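Local coordinates for capsid protein (Bocavirus gorilla/GBoV1/2009, PDB 7LNK), which forms, as 60 copies, the T=1 icosahedral shell of gorilla bocavirus, which presumably encloses the viral genome, at residues S71-P76 and D143-L148; D169-T174 and G295-T300. All coordinates share one frame; numbering follows the deposited sequence.

Interaction 1 of 2, residues S71-P76 and D143-L148; sequences SCHFSP and DVMPDL
Cys72 and Met145 form the apolar part of a partly buried loop-to-loop contact against the β-barrel of the subunit, and Ser71 and Asp147 add a hydrogen bond beside it. The loop leading from strand 62-65 to helix 76-85 here meets the long loop between strands 123-128 and 153-160, the backbones coming nearest at Cys72 and Asp147, with CA atoms 4.6 Å apart. Met145 runs extended as far as SD and then bends at its last torsion (chi3 72°), which swings CE back against Cys72 CB at 3.6 Å. The same methyl reaches the His73 ring, 4.0 Å from CE1, with the two side chains crossing at about a right angle. From the preceding position, Val144 CG2 approaches Cys72 SG at 3.9 Å, while that sulfur also lies above one face of the imidazole, displaced toward its rim.

In the parvovirus capsid fold these loops lie against a jelly-roll β-barrel: Met145 also packs on strand 21-33, and the imidazole rests on strand 437-453. His73 NE2 is hydrogen-bonded to the carbonyl of Phe67, which helps fix the ring's rotation, with CE1 and ND1 near the methionine methyl.

On the polar side, Ser71 OG donates to Asp147 OD1 (2.6 Å), approaching the syn side of the oxygen but 24° out of the carboxylate plane. The other oxygen of this carboxylate, Asp147 OD2, has a second partner in Arg383 NH1, a weak and long ion pair.

Interaction 2 of 2, residues D169-T174 and G295-T300; sequences DLDGTT and GVYINT
Tyr297 lays one ring face against Gly172 and turns an edge to Asp171, joining two surface loops. The Asp171 side chain, with CG between its own backbone N and carbonyl carbon (chi1 58°), reaches out from the 169-174 loop. Its CB passes 4.2 Å from Tyr297 CD2. CG comes closer and lies at the rim in the plane of the ring, 3.5 Å from Tyr297 CD2, with the carboxylate turned nearly perpendicular to the ring (86°). OD1 lies 3.3 Å from Tyr297 CD2 and also close to Tyr297 O, two acceptors with no bond between them. The other oxygen, OD2, heads for the amide of Asn299, but the modelled approach to ND2 is too short and too poorly angled to be read as a reliable bond.

One residue on, Gly172 CA sits over the tyrosine in a CH-π contact, 3.8 Å from the ring centroid and 18° off its normal. The backbone there has a positive phi that suits glycine, and the chain passes close over the ring.

Asp169 and Asp171 gather with Glu166 and Glu181 into an acidic cluster that would probably raise the proton affinity of some of these groups. Glu181, from helix 179-186, accepts the backbone N-H of Tyr297, and Glu166, from helix 165-168, that of Asn299. The two short helices thus hold segment 295-300, which belongs to the connection between strands 287-291 and 306-308.

The two contacts share no elements, and their centres lie 45 Å apart, with about 26 Å between nearest atoms. Interaction 1 is partly buried, about 13 Å from the centre of the chain, and sets loops against barrel strands; interaction 2 lies about 33 Å out, where none of the touching residues is buried. Their chemistry follows suit: sulfur and methyl packing beside a serine-carboxylate hydrogen bond nearer the core, an aromatic ring laid on glycine beside crowded acids at the periphery. Both segment pairs reach neighbouring subunits, 71-76 with 143-148 at several residues and 169-174 with 295-300 at Leu170, but interaction 2 also leans on helices 165-168 and 179-186.

Interaction 1 of 2, residues S71-P76 and D143-L148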
loop_
_atom_site.group_PDB
_atom_site.type_symbol
_atom_site.label_atom_id
_atom_site.label_comp_id
_atom_site.label_asym_id
_atom_site.label_seq_id
_atom_site.Cartn_x
_atom_site.Cartn_y
_atom_site.Cartn_z
ATOM N N SER A 71 -78.741 58.938 -29.140
ATOM C CA SER A 71 -78.174 60.121 -29.768
ATOM C C SER A 71 -77.104 60.761 -28.906
ATOM O O SER A 71 -76.244 61.482 -29.421
ATOM C CB SER A 71 -79.276 61.124 -30.077
ATOM O OG SER A 71 -79.876 61.573 -28.888
ATOM N N CYS A 72 -77.126 60.516 -27.601
ATOM C CA CYS A 72 -76.129 61.137 -26.745
ATOM C C CYS A 72 -74.798 60.410 -26.834
ATOM O O CYS A 72 -73.750 60.987 -26.537
ATOM C CB CYS A 72 -76.630 61.198 -25.304
ATOM S SG CYS A 72 -77.136 59.656 -24.564
ATOM N N HIS A 73 -74.817 59.136 -27.209
ATOM C CA HIS A 73 -73.583 58.378 -27.325
ATOM C C HIS A 73 -73.048 58.272 -28.742
ATOM O O HIS A 73 -71.937 57.781 -28.924
ATOM C CB HIS A 73 -73.799 56.982 -26.759
ATOM C CG HIS A 73 -74.275 56.990 -25.347
ATOM N ND1 HIS A 73 -73.482 57.397 -24.300
ATOM C CD2 HIS A 73 -75.474 56.674 -24.812
ATOM C CE1 HIS A 73 -74.169 57.317 -23.176
ATOM N NE2 HIS A 73 -75.380 56.880 -23.460
ATOM N N PHE A 74 -73.774 58.749 -29.741
ATOM C CA PHE A 74 -73.368 58.612 -31.131
ATOM C C PHE A 74 -73.596 59.920 -31.856
ATOM O O PHE A 74 -74.686 60.490 -31.790
ATOM C CB PHE A 74 -74.142 57.516 -31.873
ATOM C CG PHE A 74 -73.811 56.123 -31.448
ATOM C CD1 PHE A 74 -72.750 55.455 -32.015
ATOM C CD2 PHE A 74 -74.564 55.475 -30.495
ATOM C CE1 PHE A 74 -72.450 54.177 -31.637
ATOM C CE2 PHE A 74 -74.260 54.199 -30.113
ATOM C CZ PHE A 74 -73.207 53.549 -30.684
ATOM N N SER A 75 -72.574 60.388 -32.549
ATOM C CA SER A 75 -72.793 61.454 -33.496
ATOM C C SER A 75 -73.630 60.920 -34.641
ATOM O O SER A 75 -73.708 59.711 -34.855
ATOM C CB SER A 75 -71.467 61.992 -34.011
ATOM O OG SER A 75 -70.763 61.022 -34.749
ATOM N N PRO A 76 -74.293 61.800 -35.380
ATOM C CA PRO A 76 -75.041 61.332 -36.550
ATOM C C PRO A 76 -74.156 60.652 -37.572
ATOM O O PRO A 76 -74.609 59.742 -38.274
ATOM C CB PRO A 76 -75.656 62.623 -37.086
ATOM C CG PRO A 76 -75.738 63.492 -35.917
ATOM C CD PRO A 76 -74.545 63.219 -35.106
ATOM N N ASP A 143 -84.403 64.383 -19.585
ATOM C CA ASP A 143 -83.289 64.540 -18.665
ATOM C C ASP A 143 -81.967 64.050 -19.236
ATOM O O ASP A 143 -80.933 64.206 -18.585
ATOM C CB ASP A 143 -83.608 63.825 -17.349
ATOM C CG ASP A 143 -83.838 62.340 -17.524
ATOM O OD1 ASP A 143 -83.588 61.812 -18.620
ATOM O OD2 ASP A 143 -84.281 61.692 -16.557
ATOM N N VAL A 144 -81.977 63.461 -20.424
ATOM C CA VAL A 144 -80.823 62.736 -20.926
ATOM C C VAL A 144 -79.706 63.701 -21.323
ATOM O O VAL A 144 -79.935 64.889 -21.580
ATOM C CB VAL A 144 -81.283 61.865 -22.108
ATOM C CG1 VAL A 144 -81.744 62.752 -23.234
ATOM C CG2 VAL A 144 -80.213 60.898 -22.552
ATOM N N MET A 145 -78.483 63.178 -21.358
ATOM C CA MET A 145 -77.306 63.925 -21.769
ATOM C C MET A 145 -77.513 64.556 -23.145
ATOM O O MET A 145 -78.176 63.975 -24.006
ATOM C CB MET A 145 -76.100 62.988 -21.776
ATOM C CG MET A 145 -74.820 63.572 -22.282
ATOM S SD MET A 145 -73.385 62.506 -22.076
ATOM C CE MET A 145 -73.672 61.239 -23.292
ATOM N N PRO A 146 -76.975 65.754 -23.379
ATOM C CA PRO A 146 -77.235 66.430 -24.648
ATOM C C PRO A 146 -76.549 65.718 -25.795
ATOM O O PRO A 146 -75.631 64.921 -25.603
ATOM C CB PRO A 146 -76.641 67.822 -24.425
ATOM C CG PRO A 146 -76.634 67.983 -22.969
ATOM C CD PRO A 146 -76.206 66.638 -22.499
ATOM N N ASP A 147 -77.014 66.017 -27.004
ATOM C CA ASP A 147 -76.371 65.471 -28.188
ATOM C C ASP A 147 -75.106 66.243 -28.520
ATOM O O ASP A 147 -74.073 65.648 -28.836
ATOM C CB ASP A 147 -77.342 65.497 -29.360
ATOM C CG ASP A 147 -78.482 64.536 -29.179
ATOM O OD1 ASP A 147 -78.374 63.660 -28.301
ATOM O OD2 ASP A 147 -79.487 64.650 -29.910
ATOM N N LEU A 148 -75.158 67.553 -28.424
ATOM C CA LEU A 148 -74.008 68.355 -28.792
ATOM C C LEU A 148 -73.027 68.396 -27.633
ATOM O O LEU A 148 -73.398 68.805 -26.532
ATOM C CB LEU A 148 -74.436 69.761 -29.157
ATOM C CG LEU A 148 -75.410 69.836 -30.324
ATOM C CD1 LEU A 148 -75.826 71.263 -30.575
ATOM C CD2 LEU A 148 -74.806 69.225 -31.536
#

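Interaction 2 of 2, residues D169-T174 and G295-T300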
loop_
_atom_site.group_PDB
_atom_site.type_symbol
_atom_site.label_atom_id
_atom_site.label_comp_id
_atom_site.label_asym_id
_atom_site.label_seq_id
_atom_site.Cartn_x
_atom_site.Cartn_y
_atom_site.Cartn_z
ATOM N N ASP A 169 -105.919 57.708 -1.678
ATOM C CA ASP A 169 -106.333 59.094 -1.502
ATOM C C ASP A 169 -107.370 59.301 -0.405
ATOM O O ASP A 169 -107.733 60.452 -0.150
ATOM C CB ASP A 169 -106.849 59.675 -2.821
ATOM C CG ASP A 169 -108.016 58.915 -3.381
ATOM O OD1 ASP A 169 -108.368 57.848 -2.838
ATOM O OD2 ASP A 169 -108.601 59.400 -4.367
ATOM N N LEU A 170 -107.836 58.243 0.257
ATOM C CA LEU A 170 -108.755 58.374 1.389
ATOM C C LEU A 170 -109.992 59.181 1.024
ATOM O O LEU A 170 -110.388 60.117 1.717
ATOM C CB LEU A 170 -108.048 58.968 2.606
ATOM C CG LEU A 170 -107.153 58.062 3.460
ATOM C CD1 LEU A 170 -106.361 57.017 2.709
ATOM C CD2 LEU A 170 -106.291 58.882 4.404
ATOM N N ASP A 171 -110.617 58.790 -0.074
ATOM C CA ASP A 171 -111.858 59.387 -0.520
ATOM C C ASP A 171 -112.981 58.375 -0.367
ATOM O O ASP A 171 -112.760 57.163 -0.395
ATOM C CB ASP A 171 -111.745 59.876 -1.967
ATOM C CG ASP A 171 -111.369 58.775 -2.935
ATOM O OD1 ASP A 171 -111.084 57.646 -2.498
ATOM O OD2 ASP A 171 -111.349 59.047 -4.151
ATOM N N GLY A 172 -114.185 58.879 -0.141
ATOM C CA GLY A 172 -115.330 58.002 -0.039
ATOM C C GLY A 172 -116.382 58.509 0.919
ATOM O O GLY A 172 -116.287 59.630 1.422
ATOM N N THR A 173 -117.387 57.679 1.191
ATOM C CA THR A 173 -118.414 58.066 2.150
ATOM C C THR A 173 -117.864 58.062 3.568
ATOM O O THR A 173 -118.061 59.022 4.322
ATOM C CB THR A 173 -119.614 57.129 2.040
ATOM O OG1 THR A 173 -120.169 57.216 0.723
ATOM C CG2 THR A 173 -120.677 57.510 3.055
ATOM N N THR A 174 -117.167 56.997 3.946
ATOM C CA THR A 174 -116.580 56.900 5.273
ATOM C C THR A 174 -115.479 57.939 5.443
ATOM O O THR A 174 -114.762 58.263 4.492
ATOM C CB THR A 174 -116.032 55.493 5.510
ATOM O OG1 THR A 174 -115.571 55.376 6.861
ATOM C CG2 THR A 174 -114.901 55.179 4.553
ATOM N N GLY A 295 -111.856 46.722 -2.067
ATOM C CA GLY A 295 -111.988 47.527 -0.882
ATOM C C GLY A 295 -111.544 48.962 -1.050
ATOM O O GLY A 295 -111.811 49.787 -0.173
ATOM N N VAL A 296 -110.859 49.274 -2.146
ATOM C CA VAL A 296 -110.507 50.652 -2.439
ATOM C C VAL A 296 -111.754 51.388 -2.913
ATOM O O VAL A 296 -112.731 50.777 -3.359
ATOM C CB VAL A 296 -109.389 50.693 -3.499
ATOM C CG1 VAL A 296 -109.897 50.165 -4.822
ATOM C CG2 VAL A 296 -108.830 52.081 -3.658
ATOM N N TYR A 297 -111.738 52.710 -2.797
ATOM C CA TYR A 297 -112.806 53.541 -3.327
ATOM C C TYR A 297 -112.270 54.331 -4.511
ATOM O O TYR A 297 -111.278 55.053 -4.382
ATOM C CB TYR A 297 -113.359 54.486 -2.265
ATOM C CG TYR A 297 -114.437 55.382 -2.807
ATOM C CD1 TYR A 297 -115.724 54.911 -2.985
ATOM C CD2 TYR A 297 -114.164 56.687 -3.169
ATOM C CE1 TYR A 297 -116.710 55.717 -3.490
ATOM C CE2 TYR A 297 -115.143 57.500 -3.676
ATOM C CZ TYR A 297 -116.415 57.010 -3.834
ATOM O OH TYR A 297 -117.400 57.822 -4.341
ATOM N N ILE A 298 -112.926 54.200 -5.656
ATOM C CA ILE A 298 -112.517 54.874 -6.879
ATOM C C ILE A 298 -113.657 55.769 -7.328
ATOM O O ILE A 298 -114.725 55.286 -7.719
ATOM C CB ILE A 298 -112.133 53.873 -7.974
ATOM C CG1 ILE A 298 -110.870 53.123 -7.569
ATOM C CG2 ILE A 298 -111.940 54.581 -9.293
ATOM C CD1 ILE A 298 -110.554 51.983 -8.455
ATOM N N ASN A 299 -113.438 57.077 -7.260
ATOM C CA ASN A 299 -114.381 58.061 -7.765
ATOM C C ASN A 299 -114.042 58.550 -9.169
ATOM O O ASN A 299 -114.719 59.443 -9.681
ATOM C CB ASN A 299 -114.498 59.229 -6.782
ATOM C CG ASN A 299 -113.182 59.921 -6.521
ATOM O OD1 ASN A 299 -112.326 60.015 -7.390
ATOM N ND2 ASN A 299 -113.018 60.418 -5.305
ATOM N N THR A 300 -113.011 57.995 -9.797
ATOM C CA THR A 300 -112.561 58.433 -11.110
ATOM C C THR A 300 -112.791 57.325 -12.129
ATOM O O THR A 300 -113.352 56.270 -11.823
ATOM C CB THR A 300 -111.081 58.833 -11.087
ATOM O OG1 THR A 300 -110.289 57.720 -10.664
ATOM C CG2 THR A 300 -110.860 59.982 -10.138
#